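Local coordinates for protein Trypsin/chymotrypsin inhibitor (Alocasia macrorrhizos, PDB 5YCZ) that inhibits the serine proteases trypsin and alpha-chymotrypsin as a plant Kunitz-type inhibitor that forms a homodimer, at residues 53-61 / 73-81; 110-120 / 131-139. All coordinates share one frame; numbering follows the deposited sequence.

Both contacts are antiparallel pairs of strands that follow one another in sequence, and they lie in series: contact 1 (53-61 with 73-81) closes before contact 2 (110-120 with 131-139) opens. Their centres are about 13 Å apart. The seam between them runs along strands 74-77 and 116-120, where the backbones of Leu-74 and Phe-116 are hydrogen-bonded and Ile-76 packs on Phe-116. A second tie is ionic, from Glu-61 of contact 1 to Arg-115 of contact 2. The two pairs thus form adjoining pieces of the beta-trefoil of this helix-free chain. Contact 1 carries the predicted reactive bond and reaches the dimer partner, whereas contact 2 leads into two disulfide-bonded cysteines.

Contact 1: residues 53-61 / 73-81; sequences GRPLAFFPE and TLYIMFPEP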
loop_
_atom_site.group_PDB
_atom_site.type_symbol
_atom_site.label_atom_id
_atom_site.label_comp_id
_atom_site.label_asym_id
_atom_site.label_seq_id
_atom_site.Cartn_x
_atom_site.Cartn_y
_atom_site.Cartn_z
ATOM N N GLY A 53 2.485 -16.043 2.899
ATOM C CA GLY A 53 2.950 -14.775 3.447
ATOM C C GLY A 53 1.866 -13.719 3.334
ATOM O O GLY A 53 0.680 -13.988 3.551
ATOM N N ARG A 54 2.265 -12.505 2.979
ATOM C CA ARG A 54 1.340 -11.410 2.735
ATOM C C ARG A 54 1.390 -10.980 1.276
ATOM O O ARG A 54 2.388 -11.212 0.581
ATOM C CB ARG A 54 1.662 -10.210 3.634
ATOM C CG ARG A 54 1.102 -10.376 5.014
ATOM C CD ARG A 54 1.477 -9.190 5.850
ATOM N NE ARG A 54 1.588 -9.570 7.247
ATOM C CZ ARG A 54 0.653 -9.330 8.158
ATOM N NH1 ARG A 54 -0.466 -8.688 7.816
ATOM N NH2 ARG A 54 0.843 -9.724 9.418
ATOM N N PRO A 55 0.333 -10.343 0.782
ATOM C CA PRO A 55 0.286 -9.995 -0.646
ATOM C C PRO A 55 1.216 -8.841 -0.993
ATOM O O PRO A 55 1.333 -7.861 -0.251
ATOM C CB PRO A 55 -1.179 -9.600 -0.871
ATOM C CG PRO A 55 -1.922 -10.126 0.313
ATOM C CD PRO A 55 -0.955 -10.125 1.456
ATOM N N LEU A 56 1.857 -8.958 -2.148
ATOM C CA LEU A 56 2.649 -7.896 -2.734
ATOM C C LEU A 56 1.973 -7.383 -3.993
ATOM O O LEU A 56 1.141 -8.059 -4.603
ATOM C CB LEU A 56 4.058 -8.386 -3.073
ATOM C CG LEU A 56 4.877 -8.831 -1.870
ATOM C CD1 LEU A 56 5.847 -9.900 -2.271
ATOM C CD2 LEU A 56 5.613 -7.643 -1.282
ATOM N N ALA A 57 2.342 -6.171 -4.382
ATOM C CA ALA A 57 1.951 -5.642 -5.676
ATOM C C ALA A 57 3.138 -4.899 -6.258
ATOM O O ALA A 57 3.972 -4.371 -5.514
ATOM C CB ALA A 57 0.729 -4.732 -5.574
ATOM N N PHE A 58 3.214 -4.880 -7.595
ATOM C CA PHE A 58 4.368 -4.384 -8.332
ATOM C C PHE A 58 3.985 -3.238 -9.252
ATOM O O PHE A 58 2.885 -3.197 -9.804
ATOM C CB PHE A 58 4.997 -5.478 -9.159
ATOM C CG PHE A 58 5.244 -6.717 -8.388
ATOM C CD1 PHE A 58 6.435 -6.887 -7.703
ATOM C CD2 PHE A 58 4.273 -7.704 -8.314
ATOM C CE1 PHE A 58 6.665 -8.033 -6.973
ATOM C CE2 PHE A 58 4.486 -8.852 -7.593
ATOM C CZ PHE A 58 5.683 -9.025 -6.913
ATOM N N PHE A 59 4.933 -2.318 -9.434
ATOM C CA PHE A 59 4.688 -1.059 -10.127
ATOM C C PHE A 59 5.874 -0.782 -11.039
ATOM O O PHE A 59 6.896 -0.240 -10.590
ATOM C CB PHE A 59 4.474 0.078 -9.131
ATOM C CG PHE A 59 3.285 -0.133 -8.254
ATOM C CD1 PHE A 59 3.389 -0.884 -7.093
ATOM C CD2 PHE A 59 2.046 0.384 -8.613
ATOM C CE1 PHE A 59 2.265 -1.105 -6.287
ATOM C CE2 PHE A 59 0.918 0.174 -7.825
ATOM C CZ PHE A 59 1.026 -0.565 -6.656
ATOM N N PRO A 60 5.784 -1.157 -12.315
ATOM C CA PRO A 60 6.894 -0.902 -13.231
ATOM C C PRO A 60 7.178 0.585 -13.291
ATOM O O PRO A 60 6.259 1.405 -13.315
ATOM C CB PRO A 60 6.374 -1.426 -14.571
ATOM C CG PRO A 60 5.227 -2.292 -14.227
ATOM C CD PRO A 60 4.618 -1.709 -13.016
ATOM N N GLU A 61 8.463 0.935 -13.282
ATOM C CA GLU A 61 8.818 2.345 -13.363
ATOM C C GLU A 61 8.375 2.962 -14.681
ATOM O O GLU A 61 8.199 4.186 -14.747
ATOM C CB GLU A 61 10.320 2.534 -13.188
ATOM C CG GLU A 61 10.769 2.618 -11.749
ATOM C CD GLU A 61 12.082 3.378 -11.594
ATOM O OE1 GLU A 61 12.075 4.440 -10.934
ATOM O OE2 GLU A 61 13.118 2.910 -12.126
ATOM N N THR A 73 13.025 -2.166 -14.345
ATOM C CA THR A 73 12.933 -1.778 -12.936
ATOM C C THR A 73 11.488 -1.497 -12.541
ATOM O O THR A 73 10.666 -1.060 -13.354
ATOM C CB THR A 73 13.807 -0.550 -12.603
ATOM O OG1 THR A 73 13.567 0.527 -13.520
ATOM C CG2 THR A 73 15.282 -0.894 -12.611
ATOM N N LEU A 74 11.186 -1.777 -11.272
ATOM C CA LEU A 74 9.864 -1.558 -10.712
ATOM C C LEU A 74 9.982 -1.260 -9.229
ATOM O O LEU A 74 11.044 -1.412 -8.620
ATOM C CB LEU A 74 8.977 -2.772 -10.909
ATOM C CG LEU A 74 9.693 -4.055 -10.517
ATOM C CD1 LEU A 74 9.595 -4.291 -9.024
ATOM C CD2 LEU A 74 9.082 -5.231 -11.253
ATOM N N TYR A 75 8.848 -0.912 -8.641
ATOM C CA TYR A 75 8.701 -0.797 -7.201
ATOM C C TYR A 75 7.864 -1.946 -6.677
ATOM O O TYR A 75 7.034 -2.522 -7.391
ATOM C CB TYR A 75 8.024 0.508 -6.817
ATOM C CG TYR A 75 8.625 1.680 -7.496
ATOM C CD1 TYR A 75 9.945 2.006 -7.278
ATOM C CD2 TYR A 75 7.881 2.452 -8.377
ATOM C CE1 TYR A 75 10.518 3.088 -7.911
ATOM C CE2 TYR A 75 8.435 3.533 -9.010
ATOM C CZ TYR A 75 9.759 3.855 -8.774
ATOM O OH TYR A 75 10.347 4.934 -9.397
ATOM N N ILE A 76 8.075 -2.255 -5.405
ATOM C CA ILE A 76 7.385 -3.346 -4.740
ATOM C C ILE A 76 6.832 -2.817 -3.430
ATOM O O ILE A 76 7.488 -2.028 -2.740
ATOM C CB ILE A 76 8.320 -4.548 -4.472
ATOM C CG1 ILE A 76 9.100 -4.925 -5.728
ATOM C CG2 ILE A 76 7.524 -5.753 -3.945
ATOM C CD1 ILE A 76 10.219 -5.943 -5.484
ATOM N N MET A 77 5.630 -3.277 -3.068
ATOM C CA MET A 77 5.073 -2.922 -1.774
ATOM C C MET A 77 4.129 -4.000 -1.283
ATOM O O MET A 77 3.685 -4.855 -2.052
ATOM C CB MET A 77 4.381 -1.555 -1.842
ATOM C CG MET A 77 3.237 -1.412 -2.845
ATOM S SD MET A 77 1.976 -0.235 -2.284
ATOM C CE MET A 77 2.965 1.235 -2.052
ATOM N N PHE A 78 3.892 -3.987 0.026
ATOM C CA PHE A 78 2.782 -4.704 0.617
ATOM C C PHE A 78 1.625 -3.714 0.708
ATOM O O PHE A 78 1.660 -2.807 1.565
ATOM C CB PHE A 78 3.138 -5.230 2.001
ATOM C CG PHE A 78 4.214 -6.278 2.020
ATOM C CD1 PHE A 78 3.889 -7.626 1.997
ATOM C CD2 PHE A 78 5.557 -5.917 2.125
ATOM C CE1 PHE A 78 4.885 -8.604 2.051
ATOM C CE2 PHE A 78 6.555 -6.887 2.176
ATOM C CZ PHE A 78 6.213 -8.239 2.141
ATOM N N PRO A 79 0.614 -3.824 -0.122
ATOM C CA PRO A 79 -0.420 -2.766 -0.092
ATOM C C PRO A 79 -1.388 -2.954 1.066
ATOM O O PRO A 79 -2.577 -3.221 0.898
ATOM C CB PRO A 79 -1.096 -2.928 -1.453
ATOM C CG PRO A 79 -0.941 -4.355 -1.781
ATOM C CD PRO A 79 0.330 -4.864 -1.123
ATOM N N GLU A 80 -0.885 -2.839 2.284
ATOM C CA GLU A 80 -1.750 -2.957 3.446
ATOM C C GLU A 80 -1.303 -1.943 4.479
ATOM O O GLU A 80 -0.181 -1.428 4.410
ATOM C CB GLU A 80 -1.746 -4.371 4.048
ATOM C CG GLU A 80 -0.409 -5.043 4.084
ATOM C CD GLU A 80 -0.523 -6.486 4.549
ATOM O OE1 GLU A 80 -0.507 -6.718 5.782
ATOM O OE2 GLU A 80 -0.648 -7.389 3.680
ATOM N N PRO A 81 -2.161 -1.604 5.428
ATOM C CA PRO A 81 -1.715 -0.754 6.517
ATOM C C PRO A 81 -0.844 -1.572 7.443
ATOM O O PRO A 81 -0.783 -2.807 7.397
ATOM C CB PRO A 81 -3.006 -0.291 7.202
ATOM C CG PRO A 81 -4.085 -0.644 6.263
ATOM C CD PRO A 81 -3.603 -1.873 5.539
#
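Ala-57 faces Met-77, and Phe-59 faces Tyr-75, as the hydrogen-bonded pairs of an antiparallel ladder. Each pair is closed by two backbone bonds, among them Ala-57 N to Met-77 O at 3.0 Å and Tyr-75 N to Phe-59 O at 2.8 Å. One further backbone bond runs from Glu-61 N to Thr-73 O (3.0 Å).

The apolar contacts divide between the two sides of the ladder. On the side of Phe-58 and Ile-76, these two chains lie alongside each other pointing the same way, with Phe-58 CD1 3.9 Å from Ile-76 CG1. Next to them Leu-56 sets its CD2 methyl squarely over one face of the Phe-78 ring, 3.4 Å from the centroid and only 8° off the normal, a clear CH-pi contact. Leu-56 CG stands anti to the carbonyl carbon (chi1 -63°), which carries that branch across to the ring. On the side of Phe-59 and Met-77, Phe-59 CE1 meets Met-77 CG at 3.6 Å; the sulfur sits obliquely to the ring in a Met-aromatic contact. Here Phe-59 and Pro-79 also pack on the second subunit.

Polar side-chain contacts lie at both ends; the one at Arg-54 is a salt bridge. Arg-54 NH1 reaches Glu-80 OE1 at 2.8 Å, taking the syn lone pair, with the two flat groups 70° apart. At the other end the Tyr-75 hydroxyl lies very close to the Glu-61 carboxylate and also bonds to Ser-106 N. The carboxylate itself is salt-bridged to Arg-115.

These are two successive strands of the beta-trefoil of Kunitz inhibitors. The predicted reactive bond, Leu-56 to Ala-57, falls where the ladder begins, at the Ala-57/Met-77 pair, and both its residues are buried.

Contact 2: residues 110-120 / 131-139; sequences GPHNSRFAIRK and YQIEVCPCS
Pro-137 meets the 110-120 segment with both its carbonyl oxygen and its ring. The oxygen is gripped by two donors: His-112 N lies 2.9 Å from Pro-137 O, and Arg-115 NH1 3.1 Å from it, with the oxygen close to the guanidinium plane. The ring adds an apolar touch, Pro-137 CB lying 3.6 Å from Pro-111 CB.

Arg-115 sets CG anti to its carbonyl carbon (chi1 -78°), which, with the chain extended from CG to NE, brings NH1 to Pro-137 O. Arg-115 NH1 also donates to Gly-110 O at 2.7 Å, again near the plane, so one nitrogen joins carbonyls from both segments. Of the other two nitrogens, NE has an ionic partner outside these segments, and NH2 bonds to the carbonyls of Ser-106 and Ala-108. His-112 CB lies against one face of the group and Ser-139 against the opposite one. With partners all round its edge, the guanidinium is fixed in both position and rotation.

Tyr-131 works at the far end of the strands. Tyr-131 CB packs 3.6 Å from Ile-118 CG2, and Arg-119 O lies at the edge of the ring, 3.6 Å from Tyr-131 CD1. Its hydroxyl is hydrogen-bonded to Leu-5 N. Between these ends runs the regular ladder: Ala-117 pairs with Glu-134, with Glu-134 N bonded to Ala-117 O at 2.7 Å, and Arg-119 with Gln-132. Arg-119 NH1 and Glu-134 OE2 form a long salt bridge of 3.5 Å.

Strands 116-120 and 131-135 make a beta hairpin. Just past it, disulfides tie Cys-136 to Cys-151 and Cys-138 to Cys-147. Strand 131-135 is flanked on its other edge by strand 153-159, and Ile-133 and Val-135 pack on Leu-155, while Phe-116 and Ile-118 turn to strand 74-77.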
loop_
_atom_site.group_PDB
_atom_site.type_symbol
_atom_site.label_atom_id
_atom_site.label_comp_id
_atom_site.label_asym_id
_atom_site.label_seq_id
_atom_site.Cartn_x
_atom_site.Cartn_y
_atom_site.Cartn_z
ATOM N N GLY A 110 19.697 9.730 -11.040
ATOM C CA GLY A 110 20.454 9.171 -9.949
ATOM C C GLY A 110 19.967 7.793 -9.542
ATOM O O GLY A 110 18.783 7.448 -9.681
ATOM N N PRO A 111 20.882 6.981 -9.016
ATOM C CA PRO A 111 20.484 5.678 -8.486
ATOM C C PRO A 111 19.474 5.862 -7.365
ATOM O O PRO A 111 19.525 6.839 -6.623
ATOM C CB PRO A 111 21.803 5.098 -7.965
ATOM C CG PRO A 111 22.580 6.305 -7.568
ATOM C CD PRO A 111 22.234 7.361 -8.578
ATOM N N HIS A 112 18.544 4.917 -7.247
ATOM C CA HIS A 112 17.487 5.015 -6.246
ATOM C C HIS A 112 17.213 3.641 -5.659
ATOM O O HIS A 112 16.929 2.697 -6.401
ATOM C CB HIS A 112 16.206 5.592 -6.850
ATOM C CG HIS A 112 15.280 6.171 -5.833
ATOM N ND1 HIS A 112 15.703 7.063 -4.872
ATOM C CD2 HIS A 112 13.966 5.947 -5.594
ATOM C CE1 HIS A 112 14.681 7.376 -4.093
ATOM N NE2 HIS A 112 13.614 6.715 -4.509
ATOM N N ASN A 113 17.252 3.541 -4.332
ATOM C CA ASN A 113 17.321 2.236 -3.679
ATOM C C ASN A 113 15.983 1.522 -3.563
ATOM O O ASN A 113 15.944 0.397 -3.041
ATOM C CB ASN A 113 17.927 2.381 -2.292
ATOM C CG ASN A 113 19.397 2.638 -2.346
ATOM O OD1 ASN A 113 19.928 3.512 -1.645
ATOM N ND2 ASN A 113 20.076 1.888 -3.199
ATOM N N SER A 114 14.891 2.123 -4.013
ATOM C CA SER A 114 13.638 1.391 -4.080
ATOM C C SER A 114 13.414 0.727 -5.441
ATOM O O SER A 114 12.322 0.207 -5.689
ATOM C CB SER A 114 12.460 2.312 -3.734
ATOM O OG SER A 114 12.659 3.621 -4.229
ATOM N N ARG A 115 14.416 0.713 -6.315
ATOM C CA ARG A 115 14.256 0.141 -7.646
ATOM C C ARG A 115 14.699 -1.318 -7.639
ATOM O O ARG A 115 15.869 -1.627 -7.385
ATOM C CB ARG A 115 15.045 0.930 -8.685
ATOM C CG ARG A 115 14.383 2.220 -9.120
ATOM C CD ARG A 115 15.453 3.226 -9.506
ATOM N NE ARG A 115 14.869 4.420 -10.093
ATOM C CZ ARG A 115 15.552 5.526 -10.371
ATOM N NH1 ARG A 115 16.848 5.596 -10.111
ATOM N NH2 ARG A 115 14.929 6.573 -10.891
ATOM N N PHE A 116 13.766 -2.205 -7.943
ATOM C CA PHE A 116 14.057 -3.621 -8.055
ATOM C C PHE A 116 13.704 -4.081 -9.464
ATOM O O PHE A 116 12.930 -3.430 -10.173
ATOM C CB PHE A 116 13.281 -4.424 -6.999
ATOM C CG PHE A 116 13.602 -4.032 -5.593
ATOM C CD1 PHE A 116 13.021 -2.903 -5.016
ATOM C CD2 PHE A 116 14.496 -4.774 -4.847
ATOM C CE1 PHE A 116 13.322 -2.528 -3.717
ATOM C CE2 PHE A 116 14.807 -4.407 -3.545
ATOM C CZ PHE A 116 14.214 -3.287 -2.971
ATOM N N ALA A 117 14.303 -5.198 -9.874
ATOM C CA ALA A 117 13.915 -5.882 -11.096
ATOM C C ALA A 117 13.713 -7.355 -10.788
ATOM O O ALA A 117 14.262 -7.877 -9.816
ATOM C CB ALA A 117 14.963 -5.719 -12.196
ATOM N N ILE A 118 12.908 -8.017 -11.619
ATOM C CA ILE A 118 12.673 -9.453 -11.526
ATOM C C ILE A 118 13.229 -10.145 -12.763
ATOM O O ILE A 118 13.074 -9.664 -13.891
ATOM C CB ILE A 118 11.178 -9.778 -11.361
ATOM C CG1 ILE A 118 10.625 -9.087 -10.123
ATOM C CG2 ILE A 118 10.959 -11.290 -11.260
ATOM C CD1 ILE A 118 9.170 -8.689 -10.259
ATOM N N ARG A 119 13.848 -11.297 -12.544
ATOM C CA ARG A 119 14.494 -12.073 -13.589
ATOM C C ARG A 119 14.187 -13.543 -13.370
ATOM O O ARG A 119 13.964 -13.975 -12.236
ATOM C CB ARG A 119 16.017 -11.853 -13.590
ATOM C CG ARG A 119 16.430 -10.450 -13.968
ATOM C CD ARG A 119 17.835 -10.405 -14.557
ATOM N NE ARG A 119 17.860 -9.626 -15.795
ATOM C CZ ARG A 119 17.973 -8.303 -15.836
ATOM N NH1 ARG A 119 18.076 -7.611 -14.698
ATOM N NH2 ARG A 119 17.987 -7.675 -17.011
ATOM N N LYS A 120 14.195 -14.312 -14.465
ATOM C CA LYS A 120 14.052 -15.764 -14.388
ATOM C C LYS A 120 15.268 -16.395 -13.717
ATOM O O LYS A 120 16.367 -15.845 -13.717
ATOM C CB LYS A 120 13.856 -16.369 -15.788
ATOM C CG LYS A 120 12.837 -17.525 -15.861
ATOM C CD LYS A 120 11.908 -17.412 -17.074
ATOM C CE LYS A 120 10.662 -18.318 -16.965
ATOM N NZ LYS A 120 9.613 -17.966 -17.982
ATOM N N TYR A 131 11.644 -17.198 -10.410
ATOM C CA TYR A 131 12.217 -15.880 -10.573
ATOM C C TYR A 131 13.068 -15.548 -9.365
ATOM O O TYR A 131 13.064 -16.245 -8.345
ATOM C CB TYR A 131 11.130 -14.828 -10.799
ATOM C CG TYR A 131 10.283 -15.090 -12.030
ATOM C CD1 TYR A 131 10.588 -14.488 -13.248
ATOM C CD2 TYR A 131 9.177 -15.943 -11.977
ATOM C CE1 TYR A 131 9.820 -14.731 -14.379
ATOM C CE2 TYR A 131 8.404 -16.195 -13.108
ATOM C CZ TYR A 131 8.734 -15.590 -14.302
ATOM O OH TYR A 131 7.975 -15.835 -15.414
ATOM N N GLN A 132 13.838 -14.485 -9.512
ATOM C CA GLN A 132 14.522 -13.855 -8.400
ATOM C C GLN A 132 14.282 -12.351 -8.480
ATOM O O GLN A 132 13.796 -11.830 -9.492
ATOM C CB GLN A 132 16.016 -14.155 -8.424
ATOM C CG GLN A 132 16.376 -15.557 -8.801
ATOM C CD GLN A 132 17.719 -15.594 -9.482
ATOM O OE1 GLN A 132 18.137 -14.605 -10.095
ATOM N NE2 GLN A 132 18.414 -16.725 -9.374
ATOM N N ILE A 133 14.628 -11.649 -7.400
ATOM C CA ILE A 133 14.564 -10.195 -7.347
ATOM C C ILE A 133 15.977 -9.650 -7.283
ATOM O O ILE A 133 16.818 -10.147 -6.524
ATOM C CB ILE A 133 13.752 -9.714 -6.146
ATOM C CG1 ILE A 133 12.369 -10.361 -6.213
ATOM C CG2 ILE A 133 13.713 -8.188 -6.121
ATOM C CD1 ILE A 133 11.321 -9.611 -5.441
ATOM N N GLU A 134 16.240 -8.638 -8.086
ATOM C CA GLU A 134 17.526 -7.981 -8.079
ATOM C C GLU A 134 17.336 -6.574 -7.564
ATOM O O GLU A 134 16.288 -5.968 -7.785
ATOM C CB GLU A 134 18.128 -7.957 -9.471
ATOM C CG GLU A 134 18.628 -9.324 -9.900
ATOM C CD GLU A 134 19.821 -9.221 -10.812
ATOM O OE1 GLU A 134 20.955 -9.031 -10.293
ATOM O OE2 GLU A 134 19.611 -9.308 -12.044
ATOM N N VAL A 135 18.347 -6.081 -6.853
ATOM C CA VAL A 135 18.427 -4.688 -6.428
ATOM C C VAL A 135 19.117 -3.896 -7.538
ATOM O O VAL A 135 20.307 -4.087 -7.787
ATOM C CB VAL A 135 19.198 -4.574 -5.112
ATOM C CG1 VAL A 135 19.058 -3.188 -4.528
ATOM C CG2 VAL A 135 18.730 -5.653 -4.152
ATOM N N CYS A 136 18.392 -3.004 -8.217
ATOM C CA CYS A 136 18.951 -2.310 -9.385
ATOM C C CYS A 136 18.768 -0.803 -9.271
ATOM O O CYS A 136 17.821 -0.237 -9.820
ATOM C CB CYS A 136 18.330 -2.817 -10.689
ATOM S SG CYS A 136 18.696 -4.545 -11.084
ATOM N N PRO A 137 19.675 -0.123 -8.585
ATOM C CA PRO A 137 19.496 1.316 -8.356
ATOM C C PRO A 137 19.299 2.132 -9.616
ATOM O O PRO A 137 18.725 3.223 -9.538
ATOM C CB PRO A 137 20.789 1.707 -7.636
ATOM C CG PRO A 137 21.165 0.487 -6.909
ATOM C CD PRO A 137 20.778 -0.673 -7.791
ATOM N N CYS A 138 19.720 1.651 -10.775
ATOM C CA CYS A 138 19.590 2.423 -12.005
ATOM C C CYS A 138 18.383 1.948 -12.795
ATOM O O CYS A 138 18.253 0.752 -13.075
ATOM C CB CYS A 138 20.851 2.307 -12.857
ATOM S SG CYS A 138 22.247 3.148 -12.127
ATOM N N SER A 139 17.515 2.886 -13.169
ATOM C CA SER A 139 16.329 2.513 -13.927
ATOM C C SER A 139 16.722 1.784 -15.203
ATOM O O SER A 139 17.826 1.949 -15.735
ATOM C CB SER A 139 15.482 3.738 -14.266
ATOM O OG SER A 139 14.702 4.157 -13.157
#